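Local coordinates for uncharacterized protein (Vibrio parahaemolyticus M0605, PDB 3X0T), which is the PirA component of a plasmid-borne toxin of a marine pathogen, has a jelly-roll fold and is probably involved in pore formation, at residues A[25-30]-A[37-42]; A[43-46]-A[50-53]; A[54-59]-A[64-69]. All coordinates share one frame; numbering follows the deposited sequence.

Interaction 1: residues A[25-30]-A[37-42]. With NO3 (nitrate ion), chain C.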
loop_
_atom_site.group_PDB
_atom_site.type_symbol
_atom_site.label_atom_id
_atom_site.label_comp_id
_atom_site.label_asym_id
_atom_site.label_seq_id
_atom_site.Cartn_x
_atom_site.Cartn_y
_atom_site.Cartn_z
ATOM N N GLU A 25 -2.874 -0.195 7.556
ATOM C CA GLU A 25 -3.480 -0.610 6.268
ATOM C C GLU A 25 -3.875 0.595 5.485
ATOM O O GLU A 25 -4.670 1.413 5.958
ATOM C CB GLU A 25 -4.768 -1.409 6.396
ATOM C CG GLU A 25 -4.506 -2.703 7.000
ATOM C CD GLU A 25 -5.756 -3.559 7.029
ATOM O OE1 GLU A 25 -6.850 -3.055 7.427
ATOM O OE2 GLU A 25 -5.621 -4.691 6.839
ATOM N N VAL A 26 -3.352 0.759 4.273
ATOM C CA VAL A 26 -3.652 1.944 3.463
ATOM C C VAL A 26 -4.502 1.643 2.239
ATOM O O VAL A 26 -5.027 2.541 1.620
ATOM C CB VAL A 26 -2.390 2.728 3.092
ATOM C CG1 VAL A 26 -1.645 3.143 4.374
ATOM C CG2 VAL A 26 -1.481 1.945 2.155
ATOM N N ASP A 27 -4.669 0.340 1.889
ATOM C CA ASP A 27 -5.603 -0.044 0.868
ATOM C C ASP A 27 -5.964 -1.492 1.138
ATOM O O ASP A 27 -5.143 -2.214 1.738
ATOM C CB ASP A 27 -5.051 0.077 -0.550
ATOM C CG ASP A 27 -6.056 0.224 -1.667
ATOM O OD1 ASP A 27 -7.265 0.176 -1.361
ATOM O OD2 ASP A 27 -5.626 0.348 -2.831
ATOM N N SER A 28 -7.125 -1.940 0.671
ATOM C CA SER A 28 -7.535 -3.308 0.820
ATOM C C SER A 28 -8.606 -3.666 -0.151
ATOM O O SER A 28 -9.424 -2.799 -0.521
ATOM C CB SER A 28 -7.868 -3.709 2.193
ATOM O OG SER A 28 -9.096 -3.150 2.453
ATOM N N LYS A 29 -8.655 -4.908 -0.545
ATOM C CA LYS A 29 -9.646 -5.373 -1.471
ATOM C C LYS A 29 -9.953 -6.817 -1.237
ATOM O O LYS A 29 -8.997 -7.674 -1.243
ATOM C CB LYS A 29 -9.265 -5.152 -2.936
ATOM C CG LYS A 29 -10.331 -5.681 -3.904
ATOM C CD LYS A 29 -10.525 -5.115 -5.229
ATOM C CE LYS A 29 -9.417 -5.563 -6.137
ATOM N NZ LYS A 29 -9.493 -4.955 -7.523
ATOM N N HIS A 30 -11.234 -7.157 -1.111
ATOM C CA HIS A 30 -11.662 -8.525 -0.911
ATOM C C HIS A 30 -12.621 -8.869 -2.004
ATOM O O HIS A 30 -13.658 -8.200 -2.165
ATOM C CB HIS A 30 -12.360 -8.640 0.462
ATOM C CG HIS A 30 -11.497 -8.178 1.566
ATOM N ND1 HIS A 30 -10.461 -8.916 2.060
ATOM C CD2 HIS A 30 -11.474 -6.980 2.215
ATOM C CE1 HIS A 30 -9.859 -8.168 2.982
ATOM N NE2 HIS A 30 -10.435 -6.992 3.097
ATOM N N VAL A 37 -7.147 -8.356 -10.082
ATOM C CA VAL A 37 -5.923 -7.553 -9.973
ATOM C C VAL A 37 -6.203 -6.354 -9.059
ATOM O O VAL A 37 -7.327 -5.883 -9.036
ATOM C CB VAL A 37 -5.515 -7.206 -11.431
ATOM C CG1 VAL A 37 -4.299 -6.315 -11.441
ATOM C CG2 VAL A 37 -5.268 -8.486 -12.213
ATOM N N GLY A 38 -5.207 -5.872 -8.360
ATOM C CA GLY A 38 -5.331 -4.792 -7.419
ATOM C C GLY A 38 -5.113 -3.399 -7.945
ATOM O O GLY A 38 -5.499 -3.087 -9.070
ATOM N N ARG A 39 -4.472 -2.582 -7.157
ATOM C CA ARG A 39 -4.326 -1.137 -7.434
ATOM C C ARG A 39 -2.943 -0.726 -7.003
ATOM O O ARG A 39 -2.500 -1.060 -5.927
ATOM C CB ARG A 39 -5.430 -0.375 -6.595
ATOM C CG ARG A 39 -5.315 1.129 -6.608
ATOM C CD ARG A 39 -6.623 1.809 -6.315
ATOM N NE ARG A 39 -7.184 1.400 -5.004
ATOM C CZ ARG A 39 -8.432 1.673 -4.660
ATOM N NH1 ARG A 39 -8.879 1.269 -3.492
ATOM N NH2 ARG A 39 -9.269 2.326 -5.513
ATOM N N SER A 40 -2.310 0.079 -7.842
ATOM C CA SER A 40 -0.963 0.615 -7.531
ATOM C C SER A 40 -1.095 1.911 -6.761
ATOM O O SER A 40 -2.092 2.630 -6.904
ATOM C CB SER A 40 -0.239 0.936 -8.879
ATOM O OG SER A 40 -0.064 -0.272 -9.598
ATOM N N VAL A 41 -0.038 2.269 -6.007
ATOM C CA VAL A 41 -0.067 3.529 -5.244
ATOM C C VAL A 41 1.354 4.088 -5.281
ATOM O O VAL A 41 2.310 3.400 -5.560
ATOM C CB VAL A 41 -0.482 3.330 -3.781
ATOM C CG1 VAL A 41 -1.827 2.659 -3.719
ATOM C CG2 VAL A 41 0.524 2.585 -2.960
ATOM N N ASP A 42 1.414 5.393 -4.966
ATOM C CA ASP A 42 2.696 5.964 -4.590
ATOM C C ASP A 42 2.638 6.330 -3.118
ATOM O O ASP A 42 1.610 6.734 -2.594
ATOM C CB ASP A 42 3.042 7.267 -5.368
ATOM C CG ASP A 42 2.816 7.103 -6.800
ATOM O OD1 ASP A 42 3.285 6.156 -7.372
ATOM O OD2 ASP A 42 2.134 8.016 -7.363
HETATM N N NO3 C . -9.313 -7.760 -12.445
HETATM O O1 NO3 C . -9.905 -7.490 -13.710
HETATM O O2 NO3 C . -8.451 -8.715 -12.829
HETATM O O3 NO3 C . -9.752 -7.127 -11.287
HETATM O O HOH W 1 -4.080 -1.850 -3.677
#
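Arg39 grips the carboxylate of Asp27 side-on. Its NE donates to Asp27 OD2 and its NH1 to Asp27 OD1, both at 2.9 Å and both close to straight at 164°. Each oxygen is met on its syn side. The two flat groups are nearly coplanar, with planes 24° apart. Asp27 carries CG opposite its own backbone N (chi1 -157°), which sends the carboxylate across to segment 37-42. The bend of Arg39 at chi3 turns the NE/NH1 edge of the guanidinium toward Asp27. A water donates to Asp27 OD2 at 2.8 Å and also to Arg39 O, so the salt bridge is tied to the backbone as well.

The other end is looser. Lys29 reaches across on a long, bent chain, and NZ donates to Val37 O at 2.8 Å. The same NZ has a second partner in the carboxylate of Glu36. Beyond it, Val37 N makes a nearly straight bond to a nitrate ion, probably left from crystallisation.

Segment 25-30 carries a classic beta bulge, where Val26 and Asp27 both face Ile94. The contact is a polar surface bridge from strand 22-30 of one jelly-roll sheet to the chain leading into strand 41-45 of the other.

Interaction 2: residues A[43-46]-A[50-53]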
loop_
_atom_site.group_PDB
_atom_site.type_symbol
_atom_site.label_atom_id
_atom_site.label_comp_id
_atom_site.label_asym_id
_atom_site.label_seq_id
_atom_site.Cartn_x
_atom_site.Cartn_y
_atom_site.Cartn_z
ATOM N N ILE A 43 3.756 6.165 -2.424
ATOM C CA ILE A 43 3.858 6.578 -1.034
ATOM C C ILE A 43 4.905 7.730 -0.922
ATOM O O ILE A 43 6.028 7.575 -1.415
ATOM C CB ILE A 43 4.298 5.402 -0.140
ATOM C CG1 ILE A 43 4.501 5.936 1.315
ATOM C CG2 ILE A 43 5.530 4.614 -0.629
ATOM C CD1 ILE A 43 4.733 4.830 2.349
ATOM N N GLU A 44 4.483 8.829 -0.262
ATOM C CA GLU A 44 5.418 9.902 0.097
ATOM C C GLU A 44 5.591 9.804 1.619
ATOM O O GLU A 44 4.661 9.915 2.383
ATOM C CB GLU A 44 4.769 11.272 -0.283
ATOM C CG GLU A 44 5.631 12.420 0.118
ATOM C CD GLU A 44 4.951 13.775 -0.023
ATOM O OE1 GLU A 44 3.689 13.858 -0.234
ATOM O OE2 GLU A 44 5.663 14.790 0.179
ATOM N N ASN A 45 6.861 9.624 2.010
ATOM C CA ASN A 45 7.178 9.573 3.428
ATOM C C ASN A 45 7.379 10.981 3.969
ATOM O O ASN A 45 8.319 11.658 3.507
ATOM C CB ASN A 45 8.430 8.746 3.571
ATOM C CG ASN A 45 8.851 8.573 5.046
ATOM O OD1 ASN A 45 8.358 9.279 5.936
ATOM N ND2 ASN A 45 9.720 7.596 5.271
ATOM N N THR A 46 6.485 11.450 4.843
ATOM C CA THR A 46 6.496 12.842 5.315
ATOM C C THR A 46 6.973 12.910 6.790
ATOM O O THR A 46 6.842 13.972 7.424
ATOM C CB THR A 46 5.160 13.490 5.156
ATOM O OG1 THR A 46 4.248 12.828 6.047
ATOM C CG2 THR A 46 4.659 13.466 3.733
ATOM N N GLU A 50 12.533 6.085 8.275
ATOM C CA GLU A 50 12.144 5.237 7.113
ATOM C C GLU A 50 10.853 4.434 7.419
ATOM O O GLU A 50 10.530 4.128 8.577
ATOM C CB GLU A 50 13.240 4.250 6.751
ATOM C CG GLU A 50 13.511 3.179 7.734
ATOM C CD GLU A 50 14.758 2.365 7.489
ATOM O OE1 GLU A 50 15.577 2.596 6.581
ATOM O OE2 GLU A 50 14.984 1.486 8.364
ATOM N N LEU A 51 10.184 3.998 6.372
ATOM C CA LEU A 51 8.983 3.149 6.423
ATOM C C LEU A 51 9.161 2.023 5.421
ATOM O O LEU A 51 9.721 2.225 4.342
ATOM C CB LEU A 51 7.757 3.988 6.033
ATOM C CG LEU A 51 7.421 5.168 6.973
ATOM C CD1 LEU A 51 6.380 6.077 6.362
ATOM C CD2 LEU A 51 7.074 4.708 8.330
ATOM N N THR A 52 8.556 0.861 5.736
ATOM C CA THR A 52 8.419 -0.192 4.710
ATOM C C THR A 52 6.992 -0.201 4.141
ATOM O O THR A 52 6.051 -0.087 4.929
ATOM C CB THR A 52 8.725 -1.536 5.329
ATOM O OG1 THR A 52 10.117 -1.537 5.689
ATOM C CG2 THR A 52 8.488 -2.685 4.348
ATOM N N ILE A 53 6.842 -0.296 2.834
ATOM C CA ILE A 53 5.539 -0.525 2.243
ATOM C C ILE A 53 5.506 -1.932 1.690
ATOM O O ILE A 53 6.488 -2.391 1.061
ATOM C CB ILE A 53 5.199 0.548 1.195
ATOM C CG1 ILE A 53 3.717 0.440 0.792
ATOM C CG2 ILE A 53 6.145 0.552 -0.002
ATOM C CD1 ILE A 53 3.229 1.619 -0.021
#
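Ile43 faces Ile53 and Asn45 faces Leu51 across two strand ends that run in nearly opposite directions. The CA atoms of Ile43 and Ile53 are 8.0 Å apart, and those of Asn45 and Leu51 are 7.3 Å apart. No hydrogen bond links the two segments. The strands belong to different sheets, and the contact is made mainly by side chains; Asn45 ND2 also comes near the backbone of Glu50 and Leu51.

Ile43 and Ile53 reach toward each other, tip to tip. Ile53 holds CG1 opposite its backbone N (chi1 -169°) and is extended beyond it, which pushes CD1 forward to meet Ile43. There CD1 lies 3.8 Å from Ile43 CG2 and 3.9 Å from Ile43 CB. The touch is purely apolar.

Asn45 and Leu51 meet at a slant. Leu51 CD1 rests 3.8 Å from Asn45 CG, and Leu51 CG is 3.8 Å from Asn45 ND2. The amide is buried, but its polar atoms are satisfied by the backbone. ND2 donates to Gly49 O and Val74 O, and OD1 accepts from Gly47 N in an Asx turn. These three bonds fix the rotation of the amide, and Leu51 packs against it.

The two strands face each other across the core between the sheets. Ile43 also touches Tyr80 of strand 79-82, Cys106 and Ile108 of strand 104-110, and Val96 of strand 91-98. Leu51 meets Val96 and Cys106, while Ile53 packs on Ile94 and on Leu82 of the facing sheet.

Interaction 3: residues A[54-59]-A[64-69]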
loop_
_atom_site.group_PDB
_atom_site.type_symbol
_atom_site.label_atom_id
_atom_site.label_comp_id
_atom_site.label_asym_id
_atom_site.label_seq_id
_atom_site.Cartn_x
_atom_site.Cartn_y
_atom_site.Cartn_z
ATOM N N GLN A 54 4.402 -2.628 1.916
ATOM C CA GLN A 54 4.264 -3.997 1.378
ATOM C C GLN A 54 2.933 -4.179 0.677
ATOM O O GLN A 54 1.890 -3.668 1.114
ATOM C CB GLN A 54 4.353 -5.105 2.468
ATOM C CG GLN A 54 5.681 -5.045 3.221
ATOM C CD GLN A 54 5.918 -6.234 4.029
ATOM O OE1 GLN A 54 5.013 -6.858 4.628
ATOM N NE2 GLN A 54 7.226 -6.601 4.075
ATOM N N TYR A 55 2.977 -4.936 -0.408
ATOM C CA TYR A 55 1.785 -5.435 -1.096
ATOM C C TYR A 55 1.586 -6.869 -0.625
ATOM O O TYR A 55 2.480 -7.669 -0.816
ATOM C CB TYR A 55 1.967 -5.357 -2.618
ATOM C CG TYR A 55 0.692 -5.256 -3.358
ATOM C CD1 TYR A 55 -0.211 -6.348 -3.422
ATOM C CD2 TYR A 55 0.292 -4.057 -3.948
ATOM C CE1 TYR A 55 -1.448 -6.212 -4.041
ATOM C CE2 TYR A 55 -0.944 -3.922 -4.548
ATOM C CZ TYR A 55 -1.814 -5.002 -4.593
ATOM O OH TYR A 55 -3.042 -4.826 -5.195
ATOM N N GLN A 56 0.436 -7.152 -0.008
ATOM C CA GLN A 56 0.178 -8.465 0.578
ATOM C C GLN A 56 -1.057 -9.099 -0.033
ATOM O O GLN A 56 -1.925 -8.371 -0.564
ATOM C CB GLN A 56 -0.008 -8.343 2.073
ATOM C CG GLN A 56 1.248 -7.841 2.774
ATOM C CD GLN A 56 1.128 -7.850 4.280
ATOM O OE1 GLN A 56 0.052 -8.129 4.838
ATOM N NE2 GLN A 56 2.234 -7.546 4.958
ATOM N N TRP A 57 -1.140 -10.430 0.030
ATOM C CA TRP A 57 -2.266 -11.152 -0.528
ATOM C C TRP A 57 -2.686 -12.260 0.395
ATOM O O TRP A 57 -1.902 -12.716 1.241
ATOM C CB TRP A 57 -1.973 -11.653 -1.959
ATOM C CG TRP A 57 -0.981 -12.783 -1.994
ATOM C CD1 TRP A 57 0.404 -12.690 -1.976
ATOM C CD2 TRP A 57 -1.277 -14.177 -2.005
ATOM N NE1 TRP A 57 0.947 -13.936 -2.011
ATOM C CE2 TRP A 57 -0.048 -14.870 -2.000
ATOM C CE3 TRP A 57 -2.468 -14.932 -1.989
ATOM C CZ2 TRP A 57 0.006 -16.285 -1.941
ATOM C CZ3 TRP A 57 -2.401 -16.314 -1.925
ATOM C CH2 TRP A 57 -1.172 -16.973 -1.919
ATOM N N GLY A 58 -3.911 -12.739 0.203
ATOM C CA GLY A 58 -4.418 -13.870 0.996
ATOM C C GLY A 58 -5.198 -14.814 0.077
ATOM O O GLY A 58 -5.801 -14.396 -0.933
ATOM N N ALA A 59 -5.151 -16.082 0.468
ATOM C CA ALA A 59 -5.891 -17.165 -0.215
ATOM C C ALA A 59 -7.373 -17.103 0.189
ATOM O O ALA A 59 -7.767 -16.397 1.125
ATOM C CB ALA A 59 -5.261 -18.500 0.233
ATOM N N GLY A 64 -3.879 -19.570 6.155
ATOM C CA GLY A 64 -2.459 -19.276 6.332
ATOM C C GLY A 64 -2.088 -17.816 6.446
ATOM O O GLY A 64 -0.916 -17.512 6.550
ATOM N N GLY A 65 -3.076 -16.938 6.509
ATOM C CA GLY A 65 -2.844 -15.517 6.802
ATOM C C GLY A 65 -2.276 -14.768 5.593
ATOM O O GLY A 65 -2.286 -15.259 4.463
ATOM N N TRP A 66 -1.842 -13.558 5.854
ATOM C CA TRP A 66 -1.343 -12.678 4.768
ATOM C C TRP A 66 0.040 -13.145 4.294
ATOM O O TRP A 66 0.860 -13.583 5.117
ATOM C CB TRP A 66 -1.197 -11.239 5.260
ATOM C CG TRP A 66 -2.532 -10.575 5.468
ATOM C CD1 TRP A 66 -3.113 -10.241 6.687
ATOM C CD2 TRP A 66 -3.436 -10.122 4.462
ATOM N NE1 TRP A 66 -4.320 -9.610 6.445
ATOM C CE2 TRP A 66 -4.550 -9.547 5.098
ATOM C CE3 TRP A 66 -3.391 -10.173 3.050
ATOM C CZ2 TRP A 66 -5.616 -8.994 4.371
ATOM C CZ3 TRP A 66 -4.475 -9.658 2.340
ATOM C CH2 TRP A 66 -5.579 -9.051 2.996
ATOM N N LYS A 67 0.293 -12.989 3.007
ATOM C CA LYS A 67 1.595 -13.289 2.405
ATOM C C LYS A 67 2.122 -12.059 1.729
ATOM O O LYS A 67 1.344 -11.222 1.268
ATOM C CB LYS A 67 1.457 -14.412 1.348
ATOM C CG LYS A 67 0.997 -15.740 1.882
ATOM C CD LYS A 67 -0.555 -15.897 1.611
ATOM C CE LYS A 67 -1.099 -17.307 1.921
ATOM N NZ LYS A 67 -1.013 -17.688 3.340
ATOM N N VAL A 68 3.436 -11.887 1.658
ATOM C CA VAL A 68 4.062 -10.755 1.068
ATOM C C VAL A 68 4.380 -10.986 -0.426
ATOM O O VAL A 68 5.130 -11.905 -0.747
ATOM C CB VAL A 68 5.331 -10.335 1.844
ATOM C CG1 VAL A 68 5.978 -9.108 1.169
ATOM C CG2 VAL A 68 5.051 -10.154 3.305
ATOM N N ALA A 69 3.780 -10.179 -1.291
ATOM C CA ALA A 69 4.105 -10.206 -2.731
ATOM C C ALA A 69 5.195 -9.208 -3.066
ATOM O O ALA A 69 5.979 -9.490 -3.994
ATOM C CB ALA A 69 2.870 -9.914 -3.577
HETATM O O HOH W 2 -4.346 -16.449 3.108
#
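Trp57 carries its ring between its backbone N and carbonyl carbon (chi1 71°), and Lys67 turns sharply at chi2 (99°). Together these torsions lay the lysine chain over one face of the indole. The two residues pair in the beta hairpin of strands 51-58 and 67-74, at the edge of one jelly-roll sheet.

Lys67 CD sits 3.6 Å from the centroid of the Trp57 six-membered ring, a CH-pi contact over the face. The ammonium goes further on: Lys67 NZ donates to Gly65 O at 3.0 Å, from above the carbonyl plane. Its attraction to the ring is weak at most. Phe89 stacks with Trp57.

Trp57 and Lys67 form the antiparallel hydrogen-bonded pair. Trp57 N bonds Lys67 O at 2.9 Å, and Lys67 N bonds Trp57 O at 2.8 Å. Gln56 and Val68 make the next, non-hydrogen-bonded pair, and Ala69 N then bonds Tyr55 O.

Gln56 points to the other face of the sheet. Its NE2 donates to Gln54 OE1 at 2.9 Å, in the carbonyl plane. Its OE1 lies 3.4 Å from Trp66 CB and accepts from Arg93, which also makes a cation-pi contact with Trp66.

Where the strands part, a water bridges them: it accepts from Ala59 N at 2.8 Å and donates to Gly65 O at 2.7 Å.

The three contacts follow one another along the chain, and none nests in or crosses another. Interaction 1 closes the loop after strand 22-30 and joins that strand to the approach to strand 41-45. Interaction 2 closes the short turn between strands 41-45 and 51-58, from sheet to sheet. Interaction 3 closes the hairpin of strands 51-58 and 67-74 within a single sheet. Strand 41-45 links interactions 1 and 2, which touch where Val41 CG2 packs on Ile53 CD1. Strand 51-58 runs on from interaction 2 into interaction 3. Tyr55 brings interaction 3 back to interaction 1, its OH lying against Gly38 and making a weak hydrogen bond with Arg39 N.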